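Local coordinates for T9SS C-terminal target domain-containing protein (PDB 5JVK), which probably hydrolyses O-glycosidic bonds in carbohydrates, as a family 39 glycoside hydrolase of a gut symbiont, at residues Thr441-Trp446 and Lys458-Val463; Pro477-Val480 and Leu485-Asn488; Trp218-Glu223 and Lys231-Leu236. All blocks are in the same frame, centred on the assembly; numbering follows the deposited sequence.

Contact 1 (Thr441-Trp446 and Lys458-Val463); sequences TFYTAW and KAPTDV
A CH-pi contact of Pro460 with Tyr443 ties strand 439-447, in the six-stranded sheet of the beta domain that follows the barrel, to the loop that leaves strand 453-458. Pro460 CG lies over one face of the tyrosine ring, 3.8 Å from its centroid and 29° off the normal. It is displaced toward the phenol end, so the shortest carbon contact is Pro460 CG to Tyr443 CZ at 3.4 Å. Pro460 CB carries the proline past the ring to the oxygen and stands 3.3 Å from Tyr443 OH. Thr461 comes from another direction: its OG1 sits near the ring plane at the edge, 3.3 Å from Tyr443 OH, a hydrogen bond that is weak at best. Tyr443 has CG anti to its carbonyl carbon (chi1 -52°), which sends the ring off the sheet to the loop, and the phenol end is held in the angle between Pro460 and Thr461. Tyr443 is buried, and the exposed Pro460 covers part of one face of its ring. Thr461 also touches Val498, and Tyr443 packs on Ala433 and Leu496 of the two flanking strands. On the other face of strand 439-447, Thr444 and Trp446 pack against helix 350-366, and near its start Thr441 and Phe442 both face Phe434 in a classic beta bulge.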
loop_
_atom_site.group_PDB
_atom_site.type_symbol
_atom_site.label_atom_id
_atom_site.label_comp_id
_atom_site.label_asym_id
_atom_site.label_seq_id
_atom_site.Cartn_x
_atom_site.Cartn_y
_atom_site.Cartn_z
ATOM N N THR A 441 19.281 9.505 10.279
ATOM C CA THR A 441 19.355 9.953 8.879
ATOM C C THR A 441 18.256 10.950 8.492
ATOM O O THR A 441 18.475 11.786 7.615
ATOM C CB THR A 441 19.319 8.770 7.889
ATOM O OG1 THR A 441 18.087 8.051 8.024
ATOM C CG2 THR A 441 20.493 7.834 8.134
ATOM N N PHE A 442 17.079 10.847 9.113
ATOM C CA PHE A 442 16.041 11.871 8.971
ATOM C C PHE A 442 15.083 11.913 10.161
ATOM O O PHE A 442 14.987 10.952 10.933
ATOM C CB PHE A 442 15.263 11.686 7.656
ATOM C CG PHE A 442 14.242 10.574 7.685
ATOM C CD1 PHE A 442 14.617 9.258 7.451
ATOM C CD2 PHE A 442 12.899 10.850 7.921
ATOM C CE1 PHE A 442 13.677 8.236 7.468
ATOM C CE2 PHE A 442 11.957 9.831 7.938
ATOM C CZ PHE A 442 12.346 8.521 7.713
ATOM N N TYR A 443 14.397 13.048 10.297
ATOM C CA TYR A 443 13.321 13.233 11.271
ATOM C C TYR A 443 12.039 13.474 10.500
ATOM O O TYR A 443 12.072 14.112 9.452
ATOM C CB TYR A 443 13.587 14.438 12.180
ATOM C CG TYR A 443 14.942 14.426 12.841
ATOM C CD1 TYR A 443 16.074 14.881 12.162
ATOM C CD2 TYR A 443 15.102 13.958 14.146
ATOM C CE1 TYR A 443 17.324 14.864 12.760
ATOM C CE2 TYR A 443 16.349 13.942 14.755
ATOM C CZ TYR A 443 17.458 14.391 14.056
ATOM O OH TYR A 443 18.702 14.376 14.646
ATOM N N THR A 444 10.916 12.968 11.008
ATOM C CA THR A 444 9.602 13.277 10.437
ATOM C C THR A 444 8.759 13.986 11.481
ATOM O O THR A 444 8.902 13.722 12.672
ATOM C CB THR A 444 8.858 12.033 9.902
ATOM O OG1 THR A 444 7.647 12.451 9.260
ATOM C CG2 THR A 444 8.523 11.034 11.011
ATOM N N ALA A 445 7.884 14.881 11.030
ATOM C CA ALA A 445 7.044 15.654 11.939
ATOM C C ALA A 445 5.669 15.924 11.347
ATOM O O ALA A 445 5.549 16.272 10.174
ATOM C CB ALA A 445 7.726 16.963 12.307
ATOM N N TRP A 446 4.639 15.747 12.169
ATOM C CA TRP A 446 3.266 16.048 11.786
ATOM C C TRP A 446 2.423 16.350 13.018
ATOM O O TRP A 446 2.844 16.096 14.150
ATOM C CB TRP A 446 2.653 14.891 10.976
ATOM C CG TRP A 446 2.297 13.639 11.751
ATOM C CD1 TRP A 446 1.143 13.399 12.436
ATOM C CD2 TRP A 446 3.088 12.451 11.876
ATOM N NE1 TRP A 446 1.170 12.147 12.993
ATOM C CE2 TRP A 446 2.354 11.544 12.669
ATOM C CE3 TRP A 446 4.352 12.070 11.404
ATOM C CZ2 TRP A 446 2.838 10.273 12.998
ATOM C CZ3 TRP A 446 4.833 10.802 11.732
ATOM C CH2 TRP A 446 4.075 9.920 12.523
ATOM N N LYS A 458 14.225 22.045 19.152
ATOM C CA LYS A 458 15.648 22.377 19.236
ATOM C C LYS A 458 16.406 21.605 18.161
ATOM O O LYS A 458 16.192 20.405 18.001
ATOM C CB LYS A 458 16.235 22.056 20.614
ATOM C CG LYS A 458 17.738 22.294 20.691
ATOM C CD LYS A 458 18.256 22.385 22.114
ATOM C CE LYS A 458 19.750 22.681 22.119
ATOM N NZ LYS A 458 20.384 22.385 23.433
ATOM N N ALA A 459 17.285 22.310 17.444
ATOM C CA ALA A 459 18.034 21.749 16.314
ATOM C C ALA A 459 18.881 20.543 16.747
ATOM O O ALA A 459 19.915 20.724 17.401
ATOM C CB ALA A 459 18.921 22.821 15.689
ATOM N N PRO A 460 18.444 19.312 16.391
ATOM C CA PRO A 460 19.130 18.110 16.882
ATOM C C PRO A 460 20.489 17.864 16.205
ATOM O O PRO A 460 21.425 17.403 16.861
ATOM C CB PRO A 460 18.129 16.993 16.579
ATOM C CG PRO A 460 17.358 17.476 15.401
ATOM C CD PRO A 460 17.371 18.977 15.431
ATOM N N THR A 461 20.569 18.156 14.907
ATOM C CA THR A 461 21.822 18.232 14.161
ATOM C C THR A 461 22.071 19.720 13.886
ATOM O O THR A 461 21.178 20.550 14.104
ATOM C CB THR A 461 21.713 17.452 12.826
ATOM O OG1 THR A 461 20.949 16.252 13.021
ATOM C CG2 THR A 461 23.090 17.084 12.270
ATOM N N ASP A 462 23.273 20.065 13.424
ATOM C CA ASP A 462 23.566 21.441 12.989
ATOM C C ASP A 462 22.676 21.851 11.813
ATOM O O ASP A 462 22.257 21.013 11.011
ATOM C CB ASP A 462 25.042 21.608 12.601
ATOM C CG ASP A 462 25.991 21.427 13.778
ATOM O OD1 ASP A 462 25.615 21.745 14.930
ATOM O OD2 ASP A 462 27.128 20.965 13.545
ATOM N N VAL A 463 22.412 23.149 11.717
ATOM C CA VAL A 463 21.431 23.688 10.769
ATOM C C VAL A 463 21.895 23.552 9.308
ATOM O O VAL A 463 21.089 23.254 8.424
ATOM C CB VAL A 463 21.081 25.157 11.116
ATOM C CG1 VAL A 463 20.190 25.787 10.053
ATOM C CG2 VAL A 463 20.404 25.223 12.482
#

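Contact 2 (Pro477-Val480 and Leu485-Asn488); sequences PLTV and LVLN
Thr479 and Val486 meet on the outer face of the pair 477-480 and 485-488, their side chains inclined to one another. Thr479 CG2 is the branch that touches, 3.8 Å from Val486 CB. It lies anti to the backbone N (chi1 -59° to OG1), while OG1 takes the position beside that N. Val486 points its CB at segment 477-480, and its CG2, on the side of its own backbone N, reaches both the methyl and the carbonyl oxygen of Thr479. That oxygen takes the one direct hydrogen bond between the backbones, from Val486 N at 2.8 Å; the bond is almost straight at 174° and arrives close to the line of the C=O. Leu485 CA adds a CA-H...O contact to the same oxygen at 3.5 Å. A water also bridges the two backbones, accepting from Thr479 N at 2.9 Å and donating to Val486 O at 3.0 Å. The backbones are further apart at Thr479 and Val486 (CA-CA 5.3 Å) than at Val480 and Leu485.

On the other face, Leu485 starts out pointing away from segment 477-480, yet its CD2 turns back and lies 4.2 Å from Val480 CG2 and 4.4 Å from Leu478 CD2. Leu485 is buried, and Leu478 reaches Leu466 and Leu496 beside it, with Val480 at the exposed margin; Val486 packs alongside Thr454 and Arg456. The arrangement is a single beta bridge, Val480 with Leu485, where the loop 477-480 turns back beside strand 484-489 at the surface of the beta domain, with one direct backbone bond and one link through water.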
loop_
_atom_site.group_PDB
_atom_site.type_symbol
_atom_site.label_atom_id
_atom_site.label_comp_id
_atom_site.label_asym_id
_atom_site.label_seq_id
_atom_site.Cartn_x
_atom_site.Cartn_y
_atom_site.Cartn_z
ATOM N N PRO A 477 13.023 26.163 2.841
ATOM C CA PRO A 477 14.080 26.643 3.734
ATOM C C PRO A 477 13.716 26.413 5.204
ATOM O O PRO A 477 12.543 26.216 5.524
ATOM C CB PRO A 477 14.150 28.139 3.418
ATOM C CG PRO A 477 12.775 28.486 2.970
ATOM C CD PRO A 477 12.270 27.278 2.235
ATOM N N LEU A 478 14.721 26.422 6.075
ATOM C CA LEU A 478 14.509 26.305 7.517
ATOM C C LEU A 478 14.235 27.679 8.126
ATOM O O LEU A 478 14.734 28.689 7.632
ATOM C CB LEU A 478 15.738 25.690 8.189
ATOM C CG LEU A 478 16.128 24.276 7.753
ATOM C CD1 LEU A 478 17.516 23.921 8.259
ATOM C CD2 LEU A 478 15.119 23.254 8.246
ATOM N N THR A 479 13.434 27.708 9.187
ATOM C CA THR A 479 13.206 28.915 9.974
ATOM C C THR A 479 13.814 28.687 11.353
ATOM O O THR A 479 13.351 27.825 12.098
ATOM C CB THR A 479 11.707 29.229 10.100
ATOM O OG1 THR A 479 11.150 29.402 8.795
ATOM C CG2 THR A 479 11.473 30.497 10.913
ATOM N N VAL A 480 14.843 29.464 11.686
ATOM C CA VAL A 480 15.630 29.253 12.900
ATOM C C VAL A 480 15.396 30.387 13.899
ATOM O O VAL A 480 15.817 31.521 13.663
ATOM C CB VAL A 480 17.134 29.148 12.572
ATOM C CG1 VAL A 480 17.935 28.758 13.814
ATOM C CG2 VAL A 480 17.361 28.150 11.444
ATOM N N LEU A 485 14.250 25.096 15.482
ATOM C CA LEU A 485 13.620 25.038 14.172
ATOM C C LEU A 485 12.122 25.275 14.342
ATOM O O LEU A 485 11.461 24.528 15.061
ATOM C CB LEU A 485 13.869 23.683 13.509
ATOM C CG LEU A 485 15.336 23.284 13.341
ATOM C CD1 LEU A 485 15.441 21.865 12.807
ATOM C CD2 LEU A 485 16.064 24.256 12.427
ATOM N N VAL A 486 11.601 26.318 13.692
ATOM C CA VAL A 486 10.170 26.635 13.724
ATOM C C VAL A 486 9.490 25.831 12.621
ATOM O O VAL A 486 9.697 26.115 11.442
ATOM C CB VAL A 486 9.899 28.146 13.512
ATOM C CG1 VAL A 486 8.409 28.452 13.634
ATOM C CG2 VAL A 486 10.700 28.983 14.502
ATOM N N LEU A 487 8.696 24.831 13.010
ATOM C CA LEU A 487 8.015 23.935 12.068
ATOM C C LEU A 487 6.515 24.194 12.053
ATOM O O LEU A 487 5.873 24.173 13.103
ATOM C CB LEU A 487 8.255 22.472 12.446
ATOM C CG LEU A 487 9.702 21.980 12.485
ATOM C CD1 LEU A 487 9.741 20.523 12.917
ATOM C CD2 LEU A 487 10.377 22.155 11.134
ATOM N N ASN A 488 5.968 24.421 10.859
ATOM C CA ASN A 488 4.534 24.620 10.668
ATOM C C ASN A 488 3.900 23.288 10.298
ATOM O O ASN A 488 3.865 22.910 9.127
ATOM C CB ASN A 488 4.280 25.670 9.587
ATOM C CG ASN A 488 4.791 27.043 9.985
ATOM O OD1 ASN A 488 4.489 27.538 11.073
ATOM N ND2 ASN A 488 5.580 27.664 9.109
HETATM O O HOH W 1 12.384 25.262 10.374
#

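Contact 3 (Trp218-Glu223 and Lys231-Leu236); sequences WELWNE and KDYLPL
Leu220 closes strand 217-220, and its side chain turns out of the barrel onto Tyr233 and Leu236 of helix 229-247, whereas Glu219 before it points into the barrel, in a salt bridge with Arg134 and hydrogen-bonded to Ser286 and Thr339. Leu220 has CG anti to the backbone N (chi1 -168°), which carries CD1 outward to meet Leu236 CD1 tip to tip at 3.5 Å. The same CD1 lies obliquely by the phenol, 3.7 Å from Tyr233 CZ. Tyr233 runs past Leu220 in the opposite direction and gives its hydroxyl proton to the backbone: Tyr233 OH to Leu220 O is 2.8 Å. The bond bends at the carbonyl, with a C=O...donor angle of 130° and the donor 25° out of the carbonyl plane. A buried carbonyl at the end of the strand is thus satisfied by a helix side chain.

Trp221 follows. Its CB approaches the edge of the Tyr233 ring, 4.5 Å from Tyr233 CE1, while the indole NE1 is held by Tyr226 OH. Asn222 and Glu223 come next, at the place where clan GH-A hydrolases carry their Asn-Glu pair with the acid/base glutamate; such a role here would be consistent with the family. The strand is the fourth of the eight-stranded parallel barrel, and the helix is the connection of its beta-alpha-beta unit to strand 252-255. Phe269 meets the Tyr233 ring edge-to-face, and Pro191 touches both Trp221 and Leu236.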
loop_
_atom_site.group_PDB
_atom_site.type_symbol
_atom_site.label_atom_id
_atom_site.label_comp_id
_atom_site.label_asym_id
_atom_site.label_seq_id
_atom_site.Cartn_x
_atom_site.Cartn_y
_atom_site.Cartn_z
ATOM N N TRP A 218 2.015 -17.061 0.703
ATOM C CA TRP A 218 0.694 -17.569 0.333
ATOM C C TRP A 218 -0.266 -17.393 1.501
ATOM O O TRP A 218 0.012 -17.860 2.608
ATOM C CB TRP A 218 0.782 -19.046 -0.046
ATOM C CG TRP A 218 1.554 -19.307 -1.305
ATOM C CD1 TRP A 218 2.891 -19.569 -1.408
ATOM C CD2 TRP A 218 1.034 -19.341 -2.640
ATOM N NE1 TRP A 218 3.235 -19.761 -2.725
ATOM C CE2 TRP A 218 2.116 -19.629 -3.504
ATOM C CE3 TRP A 218 -0.243 -19.159 -3.192
ATOM C CZ2 TRP A 218 1.962 -19.736 -4.895
ATOM C CZ3 TRP A 218 -0.397 -19.266 -4.579
ATOM C CH2 TRP A 218 0.702 -19.552 -5.412
ATOM N N GLU A 219 -1.393 -16.727 1.243
ATOM C CA GLU A 219 -2.384 -16.402 2.268
ATOM C C GLU A 219 -3.622 -17.261 2.049
ATOM O O GLU A 219 -4.221 -17.224 0.979
ATOM C CB GLU A 219 -2.739 -14.913 2.198
ATOM C CG GLU A 219 -3.613 -14.397 3.336
ATOM C CD GLU A 219 -3.915 -12.909 3.227
ATOM O OE1 GLU A 219 -3.771 -12.334 2.125
ATOM O OE2 GLU A 219 -4.307 -12.303 4.246
ATOM N N LEU A 220 -3.999 -18.038 3.062
ATOM C CA LEU A 220 -5.128 -18.961 2.947
ATOM C C LEU A 220 -6.440 -18.231 3.248
ATOM O O LEU A 220 -6.757 -17.949 4.404
ATOM C CB LEU A 220 -4.916 -20.181 3.861
ATOM C CG LEU A 220 -5.823 -21.418 3.726
ATOM C CD1 LEU A 220 -7.260 -21.137 4.153
ATOM C CD2 LEU A 220 -5.794 -21.984 2.309
ATOM N N TRP A 221 -7.179 -17.920 2.183
ATOM C CA TRP A 221 -8.541 -17.364 2.229
ATOM C C TRP A 221 -8.556 -15.875 2.588
ATOM O O TRP A 221 -7.797 -15.428 3.442
ATOM C CB TRP A 221 -9.457 -18.165 3.180
ATOM C CG TRP A 221 -10.815 -18.427 2.612
ATOM C CD1 TRP A 221 -11.916 -17.632 2.714
ATOM C CD2 TRP A 221 -11.210 -19.563 1.835
ATOM N NE1 TRP A 221 -12.979 -18.204 2.054
ATOM C CE2 TRP A 221 -12.574 -19.392 1.507
ATOM C CE3 TRP A 221 -10.543 -20.712 1.387
ATOM C CZ2 TRP A 221 -13.287 -20.325 0.747
ATOM C CZ3 TRP A 221 -11.252 -21.644 0.630
ATOM C CH2 TRP A 221 -12.612 -21.441 0.317
ATOM N N ASN A 222 -9.424 -15.118 1.916
ATOM C CA ASN A 222 -9.596 -13.691 2.178
ATOM C C ASN A 222 -10.835 -13.450 3.042
ATOM O O ASN A 222 -11.959 -13.703 2.605
ATOM C CB ASN A 222 -9.731 -12.914 0.871
ATOM C CG ASN A 222 -9.860 -11.421 1.099
ATOM O OD1 ASN A 222 -8.893 -10.752 1.451
ATOM N ND2 ASN A 222 -11.061 -10.898 0.917
ATOM N N GLU A 223 -10.611 -12.957 4.258
ATOM C CA GLU A 223 -11.673 -12.606 5.207
ATOM C C GLU A 223 -12.733 -13.701 5.436
ATOM O O GLU A 223 -13.920 -13.484 5.170
ATOM C CB GLU A 223 -12.333 -11.287 4.785
ATOM C CG GLU A 223 -11.356 -10.125 4.690
ATOM C CD GLU A 223 -12.038 -8.779 4.540
ATOM O OE1 GLU A 223 -13.213 -8.729 4.114
ATOM O OE2 GLU A 223 -11.383 -7.760 4.846
ATOM N N LYS A 231 -13.283 -24.278 15.034
ATOM C CA LYS A 231 -14.160 -25.349 14.530
ATOM C C LYS A 231 -14.155 -25.524 13.011
ATOM O O LYS A 231 -14.346 -26.640 12.533
ATOM C CB LYS A 231 -15.601 -25.138 15.011
ATOM C CG LYS A 231 -15.772 -25.269 16.517
ATOM C CD LYS A 231 -17.204 -24.997 16.944
ATOM C CE LYS A 231 -17.329 -24.982 18.460
ATOM N NZ LYS A 231 -18.716 -24.676 18.903
ATOM N N ASP A 232 -13.966 -24.435 12.261
ATOM C CA ASP A 232 -13.991 -24.474 10.787
ATOM C C ASP A 232 -12.616 -24.282 10.151
ATOM O O ASP A 232 -12.194 -25.102 9.330
ATOM C CB ASP A 232 -14.964 -23.422 10.235
ATOM C CG ASP A 232 -16.406 -23.658 10.669
ATOM O OD1 ASP A 232 -16.798 -24.822 10.902
ATOM O OD2 ASP A 232 -17.157 -22.665 10.769
ATOM N N TYR A 233 -11.923 -23.208 10.526
ATOM C CA TYR A 233 -10.660 -22.835 9.876
ATOM C C TYR A 233 -9.495 -23.770 10.220
ATOM O O TYR A 233 -8.780 -24.214 9.322
ATOM C CB TYR A 233 -10.281 -21.384 10.202
ATOM C CG TYR A 233 -9.218 -20.822 9.283
ATOM C CD1 TYR A 233 -9.563 -20.041 8.176
ATOM C CD2 TYR A 233 -7.864 -21.078 9.510
ATOM C CE1 TYR A 233 -8.590 -19.530 7.329
ATOM C CE2 TYR A 233 -6.888 -20.577 8.667
ATOM C CZ TYR A 233 -7.255 -19.807 7.580
ATOM O OH TYR A 233 -6.282 -19.301 6.756
ATOM N N LEU A 234 -9.298 -24.056 11.504
ATOM C CA LEU A 234 -8.153 -24.868 11.946
ATOM C C LEU A 234 -8.126 -26.296 11.358
ATOM O O LEU A 234 -7.049 -26.784 11.013
ATOM C CB LEU A 234 -8.049 -24.885 13.483
ATOM C CG LEU A 234 -6.871 -25.621 14.139
ATOM C CD1 LEU A 234 -5.527 -25.196 13.559
ATOM C CD2 LEU A 234 -6.890 -25.385 15.641
ATOM N N PRO A 235 -9.295 -26.967 11.243
ATOM C CA PRO A 235 -9.337 -28.236 10.506
ATOM C C PRO A 235 -8.826 -28.155 9.068
ATOM O O PRO A 235 -8.031 -29.001 8.659
ATOM C CB PRO A 235 -10.823 -28.594 10.525
ATOM C CG PRO A 235 -11.294 -28.060 11.828
ATOM C CD PRO A 235 -10.496 -26.808 12.086
ATOM N N LEU A 236 -9.279 -27.150 8.321
ATOM C CA LEU A 236 -8.799 -26.915 6.956
ATOM C C LEU A 236 -7.292 -26.653 6.956
ATOM O O LEU A 236 -6.561 -27.204 6.135
ATOM C CB LEU A 236 -9.559 -25.743 6.314
ATOM C CG LEU A 236 -9.271 -25.291 4.869
ATOM C CD1 LEU A 236 -8.003 -24.463 4.761
ATOM C CD2 LEU A 236 -9.201 -26.455 3.894
#

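How the contacts relate
From the N terminus, contact 3 comes first: it spans the seven residues between its segments, which end the loop after the fourth barrel strand and begin helix 229-247. Contact 1 follows in the beta domain after the barrel, spanning eleven residues that include most of strand 453-458, and contact 2 then closes a four-residue turn. The three lie in series, without nesting or crossing. Contacts 1 and 2, with centres 10 Å apart, touch: Val463 CG1 lies 3.9 Å from Val480 CG2, loop to loop, and Ala445 CB 4.1 Å from Leu487 CD1, large sheet to two-stranded sheet. Contact 3 stands on the other side of the chain's centre, its nearest atoms about 24 Å from those of contact 1.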